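Local coordinates for D-ribulose-5-phosphate 3-epimerase, putative (Plasmodium falciparum, PDB 1TQX), which probably catalyses the metal-dependent interconversion of D-ribulose 5-phosphate and D-xylulose 5-phosphate, as a zinc-binding TIM-barrel epimerase, at residues Phe66-Glu77 with Ser86-Leu96; Ile139-Val147 with Leu174-Leu182. All coordinates share one frame; numbering follows the deposited sequence.

Contact 1: Phe66-Glu77 with Ser86-Leu96; sequences FFDVHLMVEYPE and SNQLTFHFEAL. With ZN (zinc ion), chain D.
N87 lays its CB squarely over one face of the F66 ring, a CH-pi contact 3.3 Å from the centroid, where the slightly positive C-H suits the electron-rich ring face. The carbonyl oxygen F67 O is gripped twice, by the backbone amides of N87 and Q88. Q88 then runs beside D68: with its CG anti to the backbone N (chi1 172°) and the chain extended, NE2 reaches OD1 at 2.9 Å, meeting it from above the carboxylate plane, while OD2 of D68 bonds to H36. L89 turns to the other side of the sheet, its CD2 3.9 Å from V69 CB. T90 uses its hydroxyl to share a water with D68 OD1. F91 packs its CB against P76 CB at 3.7 Å. Imidazole suits H92 because one ring carries an acceptor nitrogen and a donor nitrogen: NE2 accepts a 2.7 Å bond from H70 NE2, and ND1 donates to E94 OE1. This chain of bonds probably helps to orient H70, whose ND1 binds the zinc ion. A95 and L96 finish the contact, with L96 CD1 3.5 Å from P76 CG. The parallel pair lies between strands 34-40 and 116-121, and helix 100-111 packs on P76 and F91.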
loop_
_atom_site.group_PDB
_atom_site.type_symbol
_atom_site.label_atom_id
_atom_site.label_comp_id
_atom_site.label_asym_id
_atom_site.label_seq_id
_atom_site.Cartn_x
_atom_site.Cartn_y
_atom_site.Cartn_z
ATOM N N PHE A 66 9.283 6.411 4.996
ATOM C CA PHE A 66 9.397 5.280 4.066
ATOM C C PHE A 66 8.522 5.486 2.817
ATOM O O PHE A 66 7.322 5.728 2.934
ATOM C CB PHE A 66 8.954 4.031 4.837
ATOM C CG PHE A 66 9.137 2.724 4.112
ATOM C CD1 PHE A 66 10.195 1.877 4.442
ATOM C CD2 PHE A 66 8.176 2.268 3.210
ATOM C CE1 PHE A 66 10.285 0.589 3.900
ATOM C CE2 PHE A 66 8.256 0.980 2.658
ATOM C CZ PHE A 66 9.311 0.142 3.009
ATOM N N PHE A 67 9.124 5.377 1.635
ATOM C CA PHE A 67 8.393 5.555 0.383
ATOM C C PHE A 67 7.734 4.257 -0.077
ATOM O O PHE A 67 8.401 3.340 -0.563
ATOM C CB PHE A 67 9.336 6.091 -0.708
ATOM C CG PHE A 67 9.453 7.598 -0.731
ATOM C CD1 PHE A 67 9.627 8.332 0.446
ATOM C CD2 PHE A 67 9.414 8.287 -1.942
ATOM C CE1 PHE A 67 9.756 9.728 0.406
ATOM C CE2 PHE A 67 9.544 9.683 -1.989
ATOM C CZ PHE A 67 9.715 10.400 -0.816
ATOM N N ASP A 68 6.417 4.186 0.083
ATOM C CA ASP A 68 5.649 3.006 -0.291
ATOM C C ASP A 68 4.855 3.303 -1.571
ATOM O O ASP A 68 3.822 3.976 -1.544
ATOM C CB ASP A 68 4.743 2.640 0.888
ATOM C CG ASP A 68 3.804 1.504 0.588
ATOM O OD1 ASP A 68 4.212 0.529 -0.080
ATOM O OD2 ASP A 68 2.648 1.584 1.059
ATOM N N VAL A 69 5.353 2.786 -2.691
ATOM C CA VAL A 69 4.738 3.024 -3.996
ATOM C C VAL A 69 3.823 1.904 -4.473
ATOM O O VAL A 69 4.256 0.765 -4.652
ATOM C CB VAL A 69 5.822 3.272 -5.084
ATOM C CG1 VAL A 69 5.161 3.740 -6.373
ATOM C CG2 VAL A 69 6.834 4.311 -4.592
ATOM N N HIS A 70 2.553 2.242 -4.681
ATOM C CA HIS A 70 1.565 1.279 -5.151
ATOM C C HIS A 70 1.405 1.501 -6.652
ATOM O O HIS A 70 0.816 2.492 -7.080
ATOM C CB HIS A 70 0.226 1.503 -4.435
ATOM C CG HIS A 70 -0.850 0.544 -4.841
ATOM N ND1 HIS A 70 -2.132 0.613 -4.334
ATOM C CD2 HIS A 70 -0.847 -0.491 -5.714
ATOM C CE1 HIS A 70 -2.871 -0.337 -4.879
ATOM N NE2 HIS A 70 -2.115 -1.021 -5.719
ATOM N N LEU A 71 1.931 0.573 -7.442
ATOM C CA LEU A 71 1.874 0.669 -8.894
ATOM C C LEU A 71 0.602 0.083 -9.500
ATOM O O LEU A 71 0.536 -1.107 -9.790
ATOM C CB LEU A 71 3.098 -0.026 -9.505
ATOM C CG LEU A 71 4.455 0.551 -9.076
ATOM C CD1 LEU A 71 5.581 -0.418 -9.438
ATOM C CD2 LEU A 71 4.661 1.903 -9.744
ATOM N N MET A 72 -0.417 0.919 -9.670
ATOM C CA MET A 72 -1.663 0.474 -10.293
ATOM C C MET A 72 -1.481 0.830 -11.762
ATOM O O MET A 72 -2.150 1.717 -12.292
ATOM C CB MET A 72 -2.863 1.222 -9.707
ATOM C CG MET A 72 -3.229 0.761 -8.304
ATOM S SD MET A 72 -4.522 1.749 -7.516
ATOM C CE MET A 72 -3.535 2.871 -6.538
ATOM N N VAL A 73 -0.557 0.125 -12.406
ATOM C CA VAL A 73 -0.224 0.385 -13.799
ATOM C C VAL A 73 0.039 -0.886 -14.586
ATOM O O VAL A 73 0.247 -1.956 -14.013
ATOM C CB VAL A 73 1.067 1.218 -13.900
ATOM C CG1 VAL A 73 0.919 2.535 -13.140
ATOM C CG2 VAL A 73 2.241 0.407 -13.330
ATOM N N GLU A 74 0.025 -0.755 -15.911
ATOM C CA GLU A 74 0.351 -1.874 -16.781
ATOM C C GLU A 74 1.873 -1.789 -16.885
ATOM O O GLU A 74 2.447 -0.714 -16.690
ATOM C CB GLU A 74 -0.253 -1.695 -18.183
ATOM C CG GLU A 74 -1.754 -1.437 -18.225
ATOM C CD GLU A 74 -2.332 -1.522 -19.635
ATOM O OE1 GLU A 74 -1.693 -1.006 -20.580
ATOM O OE2 GLU A 74 -3.433 -2.093 -19.791
ATOM N N TYR A 75 2.524 -2.908 -17.182
ATOM C CA TYR A 75 3.978 -2.935 -17.331
ATOM C C TYR A 75 4.722 -2.384 -16.113
ATOM O O TYR A 75 5.601 -1.532 -16.255
ATOM C CB TYR A 75 4.384 -2.123 -18.568
ATOM C CG TYR A 75 3.589 -2.455 -19.807
ATOM C CD1 TYR A 75 3.661 -3.718 -20.385
ATOM C CD2 TYR A 75 2.764 -1.505 -20.405
ATOM C CE1 TYR A 75 2.934 -4.031 -21.529
ATOM C CE2 TYR A 75 2.029 -1.808 -21.555
ATOM C CZ TYR A 75 2.123 -3.074 -22.109
ATOM O OH TYR A 75 1.412 -3.392 -23.248
ATOM N N PRO A 76 4.397 -2.866 -14.906
ATOM C CA PRO A 76 5.089 -2.360 -13.715
ATOM C C PRO A 76 6.613 -2.522 -13.749
ATOM O O PRO A 76 7.334 -1.785 -13.079
ATOM C CB PRO A 76 4.444 -3.151 -12.578
ATOM C CG PRO A 76 4.061 -4.446 -13.238
ATOM C CD PRO A 76 3.470 -3.953 -14.550
ATOM N N GLU A 77 7.096 -3.483 -14.532
ATOM C CA GLU A 77 8.533 -3.720 -14.654
ATOM C C GLU A 77 9.264 -2.454 -15.136
ATOM O O GLU A 77 10.410 -2.200 -14.758
ATOM C CB GLU A 77 8.785 -4.879 -15.631
ATOM C CG GLU A 77 8.161 -4.678 -17.025
ATOM C CD GLU A 77 6.741 -5.237 -17.161
ATOM O OE1 GLU A 77 6.082 -5.519 -16.135
ATOM O OE2 GLU A 77 6.278 -5.387 -18.315
ATOM N N SER A 86 13.049 4.947 -3.858
ATOM C CA SER A 86 11.894 4.630 -3.013
ATOM C C SER A 86 12.243 3.463 -2.085
ATOM O O SER A 86 13.385 2.998 -2.084
ATOM C CB SER A 86 10.673 4.294 -3.877
ATOM O OG SER A 86 10.144 5.478 -4.463
ATOM N N ASN A 87 11.278 2.989 -1.297
ATOM C CA ASN A 87 11.541 1.898 -0.356
ATOM C C ASN A 87 10.841 0.577 -0.672
ATOM O O ASN A 87 11.418 -0.497 -0.491
ATOM C CB ASN A 87 11.197 2.353 1.063
ATOM C CG ASN A 87 12.190 3.353 1.598
ATOM O OD1 ASN A 87 13.335 3.003 1.903
ATOM N ND2 ASN A 87 11.775 4.607 1.695
ATOM N N GLN A 88 9.592 0.651 -1.118
ATOM C CA GLN A 88 8.869 -0.548 -1.507
ATOM C C GLN A 88 8.081 -0.279 -2.766
ATOM O O GLN A 88 7.486 0.790 -2.917
ATOM C CB GLN A 88 7.898 -1.024 -0.421
ATOM C CG GLN A 88 7.001 -2.168 -0.906
ATOM C CD GLN A 88 6.206 -2.826 0.210
ATOM O OE1 GLN A 88 6.554 -3.907 0.676
ATOM N NE2 GLN A 88 5.137 -2.170 0.646
ATOM N N LEU A 89 8.096 -1.248 -3.674
ATOM C CA LEU A 89 7.344 -1.151 -4.912
ATOM C C LEU A 89 6.335 -2.288 -4.876
ATOM O O LEU A 89 6.704 -3.457 -4.728
ATOM C CB LEU A 89 8.258 -1.307 -6.136
ATOM C CG LEU A 89 9.378 -0.279 -6.330
ATOM C CD1 LEU A 89 10.040 -0.525 -7.700
ATOM C CD2 LEU A 89 8.828 1.146 -6.254
ATOM N N THR A 90 5.059 -1.939 -4.987
ATOM C CA THR A 90 3.987 -2.928 -4.963
ATOM C C THR A 90 3.302 -2.968 -6.323
ATOM O O THR A 90 2.768 -1.957 -6.783
ATOM C CB THR A 90 2.940 -2.573 -3.874
ATOM O OG1 THR A 90 3.562 -2.623 -2.586
ATOM C CG2 THR A 90 1.761 -3.549 -3.905
ATOM N N PHE A 91 3.330 -4.126 -6.977
ATOM C CA PHE A 91 2.686 -4.248 -8.280
ATOM C C PHE A 91 1.460 -5.142 -8.162
ATOM O O PHE A 91 1.292 -5.842 -7.160
ATOM C CB PHE A 91 3.673 -4.806 -9.325
ATOM C CG PHE A 91 4.136 -6.210 -9.053
ATOM C CD1 PHE A 91 3.414 -7.303 -9.531
ATOM C CD2 PHE A 91 5.311 -6.442 -8.342
ATOM C CE1 PHE A 91 3.859 -8.610 -9.305
ATOM C CE2 PHE A 91 5.761 -7.748 -8.111
ATOM C CZ PHE A 91 5.031 -8.830 -8.595
ATOM N N HIS A 92 0.596 -5.106 -9.174
ATOM C CA HIS A 92 -0.614 -5.915 -9.153
ATOM C C HIS A 92 -0.472 -7.288 -9.785
ATOM O O HIS A 92 0.088 -7.437 -10.867
ATOM C CB HIS A 92 -1.768 -5.156 -9.817
ATOM C CG HIS A 92 -2.547 -4.305 -8.862
ATOM N ND1 HIS A 92 -3.610 -4.793 -8.130
ATOM C CD2 HIS A 92 -2.353 -3.033 -8.440
ATOM C CE1 HIS A 92 -4.031 -3.862 -7.294
ATOM N NE2 HIS A 92 -3.283 -2.784 -7.460
ATOM N N PHE A 93 -0.987 -8.290 -9.078
ATOM C CA PHE A 93 -0.979 -9.675 -9.533
ATOM C C PHE A 93 -1.664 -9.691 -10.899
ATOM O O PHE A 93 -1.226 -10.385 -11.819
ATOM C CB PHE A 93 -1.753 -10.527 -8.510
ATOM C CG PHE A 93 -1.807 -12.008 -8.818
ATOM C CD1 PHE A 93 -0.644 -12.758 -8.972
ATOM C CD2 PHE A 93 -3.035 -12.667 -8.867
ATOM C CE1 PHE A 93 -0.706 -14.145 -9.163
ATOM C CE2 PHE A 93 -3.103 -14.051 -9.057
ATOM C CZ PHE A 93 -1.936 -14.786 -9.203
ATOM N N GLU A 94 -2.726 -8.897 -11.029
ATOM C CA GLU A 94 -3.487 -8.829 -12.274
ATOM C C GLU A 94 -2.741 -8.161 -13.423
ATOM O O GLU A 94 -3.011 -8.446 -14.589
ATOM C CB GLU A 94 -4.821 -8.101 -12.054
ATOM C CG GLU A 94 -5.696 -8.701 -10.953
ATOM C CD GLU A 94 -5.342 -8.174 -9.577
ATOM O OE1 GLU A 94 -4.379 -7.388 -9.476
ATOM O OE2 GLU A 94 -6.024 -8.538 -8.596
ATOM N N ALA A 95 -1.809 -7.269 -13.101
ATOM C CA ALA A 95 -1.049 -6.575 -14.137
ATOM C C ALA A 95 -0.167 -7.555 -14.914
ATOM O O ALA A 95 0.191 -7.298 -16.065
ATOM C CB ALA A 95 -0.193 -5.473 -13.513
ATOM N N LEU A 96 0.187 -8.666 -14.275
ATOM C CA LEU A 96 1.008 -9.693 -14.906
ATOM C C LEU A 96 0.164 -10.912 -15.265
ATOM O O LEU A 96 0.646 -12.046 -15.240
ATOM C CB LEU A 96 2.159 -10.109 -13.981
ATOM C CG LEU A 96 3.425 -9.253 -14.068
ATOM C CD1 LEU A 96 3.068 -7.798 -13.845
ATOM C CD2 LEU A 96 4.453 -9.721 -13.039
HETATM ZN ZN ZN D . -2.667 2.265 -2.827
HETATM O O HOH W 1 2.090 -1.011 -1.032
HETATM O O HOH W 2 1.122 -3.222 -11.410
HETATM O O HOH W 3 1.170 -5.235 -17.654
#

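Contact 2: Ile139-Val147 with Leu174-Leu182; sequences INTVLVMTV and LNIQVDGGL. With ZN (zinc ion), chain D; SO4 (sulfate ion), chain C.
D179 holds its CG anti to the backbone N (chi1 179°), carrying the carboxylate toward the zinc ion, while L143 (chi1 -168°, chi2 175°) extends so that its CD2 lies 3.5 Å from D179 CB. D179 OD1 binds the zinc ion at 2.3 Å; a short carboxylate suits a metal ligand on a strand, and a branched apolar neighbour packs beside it. M145, its chain bent at chi2 and chi3, runs alongside, with CE 3.6 Å from D179 O. Q177 stretches out, and its OE1 lies 3.4 Å from L143 CG while NE2 bonds to D68. Strands 141-145 and 175-179 are the parallel partners of a beta-alpha-beta crossover through helix 161-170, one step of the TIM barrel. T141, L143, M145, Q177 and D179 point to the barrel interior, whereas V142, V144 and I176 face that helix, where beta-branched residues favour strand geometry and pack on L167. At the N-terminal end of the pair, N175 grips N140 O twice, its backbone N and its ND2 arriving from opposite faces of the carbonyl plane. At the other end T146 OG1 donates to G180 O at 2.6 Å. Glycine suits position 180, where V147 CG1 comes within 3.5 Å of its CA and the backbone angles disfavour a side chain. The amide of G181 reaches a sulfate, probably from the crystallisation liquor, through weak bonds; G153 and T202 also hold this anion, and phosphate of the substrate may lie there.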
loop_
_atom_site.group_PDB
_atom_site.type_symbol
_atom_site.label_atom_id
_atom_site.label_comp_id
_atom_site.label_asym_id
_atom_site.label_seq_id
_atom_site.Cartn_x
_atom_site.Cartn_y
_atom_site.Cartn_z
ATOM N N ILE A 139 8.184 -11.880 -1.262
ATOM C CA ILE A 139 7.225 -10.808 -1.007
ATOM C C ILE A 139 7.237 -10.306 0.431
ATOM O O ILE A 139 7.019 -11.067 1.368
ATOM C CB ILE A 139 5.785 -11.265 -1.351
ATOM C CG1 ILE A 139 5.729 -11.806 -2.786
ATOM C CG2 ILE A 139 4.810 -10.108 -1.180
ATOM C CD1 ILE A 139 6.163 -10.817 -3.849
ATOM N N ASN A 140 7.483 -9.010 0.595
ATOM C CA ASN A 140 7.509 -8.392 1.915
ATOM C C ASN A 140 6.106 -8.002 2.380
ATOM O O ASN A 140 5.808 -8.035 3.576
ATOM C CB ASN A 140 8.367 -7.124 1.889
ATOM C CG ASN A 140 9.830 -7.408 1.607
ATOM O OD1 ASN A 140 10.584 -7.793 2.502
ATOM N ND2 ASN A 140 10.234 -7.226 0.358
ATOM N N THR A 141 5.252 -7.634 1.430
ATOM C CA THR A 141 3.905 -7.175 1.751
ATOM C C THR A 141 2.857 -7.581 0.720
ATOM O O THR A 141 3.128 -7.589 -0.483
ATOM C CB THR A 141 3.853 -5.625 1.800
ATOM O OG1 THR A 141 4.884 -5.122 2.659
ATOM C CG2 THR A 141 2.483 -5.149 2.297
ATOM N N VAL A 142 1.663 -7.912 1.197
ATOM C CA VAL A 142 0.547 -8.225 0.318
ATOM C C VAL A 142 -0.458 -7.111 0.596
ATOM O O VAL A 142 -0.849 -6.896 1.742
ATOM C CB VAL A 142 -0.119 -9.580 0.630
ATOM C CG1 VAL A 142 -1.395 -9.723 -0.197
ATOM C CG2 VAL A 142 0.830 -10.717 0.286
ATOM N N LEU A 143 -0.841 -6.386 -0.449
ATOM C CA LEU A 143 -1.790 -5.288 -0.309
ATOM C C LEU A 143 -3.175 -5.777 -0.725
ATOM O O LEU A 143 -3.445 -5.969 -1.911
ATOM C CB LEU A 143 -1.350 -4.109 -1.197
ATOM C CG LEU A 143 -2.003 -2.727 -1.043
ATOM C CD1 LEU A 143 -1.280 -1.741 -1.965
ATOM C CD2 LEU A 143 -3.476 -2.781 -1.388
ATOM N N VAL A 144 -4.039 -5.993 0.264
ATOM C CA VAL A 144 -5.401 -6.450 0.027
ATOM C C VAL A 144 -6.284 -5.225 -0.203
ATOM O O VAL A 144 -6.547 -4.466 0.729
ATOM C CB VAL A 144 -5.948 -7.247 1.250
ATOM C CG1 VAL A 144 -7.415 -7.606 1.035
ATOM C CG2 VAL A 144 -5.120 -8.508 1.468
ATOM N N MET A 145 -6.718 -5.014 -1.443
ATOM C CA MET A 145 -7.586 -3.879 -1.741
ATOM C C MET A 145 -8.923 -4.126 -1.054
ATOM O O MET A 145 -9.507 -5.204 -1.201
ATOM C CB MET A 145 -7.831 -3.740 -3.248
ATOM C CG MET A 145 -6.634 -3.278 -4.070
ATOM S SD MET A 145 -5.968 -1.678 -3.541
ATOM C CE MET A 145 -7.366 -0.598 -3.765
ATOM N N THR A 146 -9.399 -3.141 -0.302
ATOM C CA THR A 146 -10.687 -3.274 0.372
ATOM C C THR A 146 -11.727 -2.426 -0.355
ATOM O O THR A 146 -12.823 -2.177 0.153
ATOM C CB THR A 146 -10.596 -2.874 1.859
ATOM O OG1 THR A 146 -9.875 -1.643 1.993
ATOM C CG2 THR A 146 -9.884 -3.969 2.653
ATOM N N VAL A 147 -11.361 -1.997 -1.560
ATOM C CA VAL A 147 -12.229 -1.213 -2.421
ATOM C C VAL A 147 -11.759 -1.408 -3.866
ATOM O O VAL A 147 -10.636 -1.856 -4.094
ATOM C CB VAL A 147 -12.172 0.293 -2.063
ATOM C CG1 VAL A 147 -10.913 0.941 -2.649
ATOM C CG2 VAL A 147 -13.405 0.976 -2.570
ATOM N N LEU A 174 4.396 -12.196 7.431
ATOM C CA LEU A 174 4.075 -11.414 6.247
ATOM C C LEU A 174 3.366 -10.108 6.601
ATOM O O LEU A 174 2.449 -10.090 7.424
ATOM C CB LEU A 174 3.188 -12.237 5.315
ATOM C CG LEU A 174 2.626 -11.554 4.068
ATOM C CD1 LEU A 174 3.753 -11.233 3.084
ATOM C CD2 LEU A 174 1.606 -12.477 3.421
ATOM N N ASN A 175 3.810 -9.013 5.992
ATOM C CA ASN A 175 3.172 -7.717 6.214
ATOM C C ASN A 175 1.875 -7.743 5.406
ATOM O O ASN A 175 1.885 -8.055 4.212
ATOM C CB ASN A 175 4.063 -6.569 5.709
ATOM C CG ASN A 175 5.247 -6.292 6.626
ATOM O OD1 ASN A 175 5.077 -5.835 7.759
ATOM N ND2 ASN A 175 6.455 -6.564 6.137
ATOM N N ILE A 176 0.760 -7.444 6.064
ATOM C CA ILE A 176 -0.533 -7.426 5.388
ATOM C C ILE A 176 -1.053 -5.998 5.434
ATOM O O ILE A 176 -1.271 -5.425 6.501
ATOM C CB ILE A 176 -1.533 -8.393 6.052
ATOM C CG1 ILE A 176 -0.997 -9.830 5.958
ATOM C CG2 ILE A 176 -2.886 -8.305 5.347
ATOM C CD1 ILE A 176 -1.792 -10.854 6.760
ATOM N N GLN A 177 -1.232 -5.431 4.249
ATOM C CA GLN A 177 -1.666 -4.053 4.090
ATOM C C GLN A 177 -3.096 -3.986 3.546
ATOM O O GLN A 177 -3.477 -4.775 2.682
ATOM C CB GLN A 177 -0.676 -3.359 3.136
ATOM C CG GLN A 177 -0.866 -1.874 2.931
ATOM C CD GLN A 177 0.237 -1.282 2.071
ATOM O OE1 GLN A 177 0.579 -1.835 1.024
ATOM N NE2 GLN A 177 0.794 -0.152 2.501
ATOM N N VAL A 178 -3.894 -3.062 4.075
ATOM C CA VAL A 178 -5.272 -2.896 3.617
ATOM C C VAL A 178 -5.366 -1.496 3.049
ATOM O O VAL A 178 -4.756 -0.565 3.573
ATOM C CB VAL A 178 -6.302 -3.109 4.756
ATOM C CG1 VAL A 178 -6.367 -4.593 5.095
ATOM C CG2 VAL A 178 -5.920 -2.300 5.985
ATOM N N ASP A 179 -6.149 -1.343 1.990
ATOM C CA ASP A 179 -6.221 -0.063 1.302
ATOM C C ASP A 179 -7.593 0.159 0.672
ATOM O O ASP A 179 -8.014 -0.608 -0.193
ATOM C CB ASP A 179 -5.103 -0.094 0.252
ATOM C CG ASP A 179 -5.014 1.157 -0.595
ATOM O OD1 ASP A 179 -4.089 1.172 -1.441
ATOM O OD2 ASP A 179 -5.821 2.100 -0.439
ATOM N N GLY A 180 -8.285 1.208 1.111
ATOM C CA GLY A 180 -9.605 1.503 0.579
ATOM C C GLY A 180 -10.671 1.631 1.653
ATOM O O GLY A 180 -11.165 0.633 2.179
ATOM N N GLY A 181 -11.012 2.869 1.992
ATOM C CA GLY A 181 -12.034 3.111 2.995
ATOM C C GLY A 181 -11.630 2.886 4.442
ATOM O O GLY A 181 -12.492 2.657 5.291
ATOM N N LEU A 182 -10.334 2.943 4.736
ATOM C CA LEU A 182 -9.879 2.748 6.108
ATOM C C LEU A 182 -10.109 3.983 6.971
ATOM O O LEU A 182 -9.736 5.098 6.597
ATOM C CB LEU A 182 -8.384 2.383 6.146
ATOM C CG LEU A 182 -8.003 0.902 6.020
ATOM C CD1 LEU A 182 -8.631 0.114 7.177
ATOM C CD2 LEU A 182 -8.480 0.349 4.687
HETATM ZN ZN ZN D . -2.667 2.265 -2.827
HETATM S S SO4 C . -9.507 6.147 0.947
HETATM O O1 SO4 C . -8.176 5.996 1.562
HETATM O O2 SO4 C . -9.669 5.153 -0.130
HETATM O O3 SO4 C . -10.543 5.905 1.958
HETATM O O4 SO4 C . -9.652 7.516 0.408
#

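In the fold
Contact 1 closes before contact 2 opens along the chain, and their centres are 13 Å apart in the same parallel barrel sheet. Strand 116-121 separates them, lying between 88-92 and 141-145. Contact 1 joins neighbouring strands with only eight residues between its segments, whereas contact 2 spans a full beta-alpha-beta unit, with 26 residues, helix 161-170 among them, between its own. Inside the barrel they meet directly: Q88 OE1 and T141 OG1, like D68 OD2 and Q177 NE2, form probable hydrogen bonds of 2.9 Å. Each supplies a zinc ligand, H70 and D179, with H36 and D38 from strand 34-40 completing the site. Residues from separate strands thus converge on one metal, consistent with a single epimerase centre.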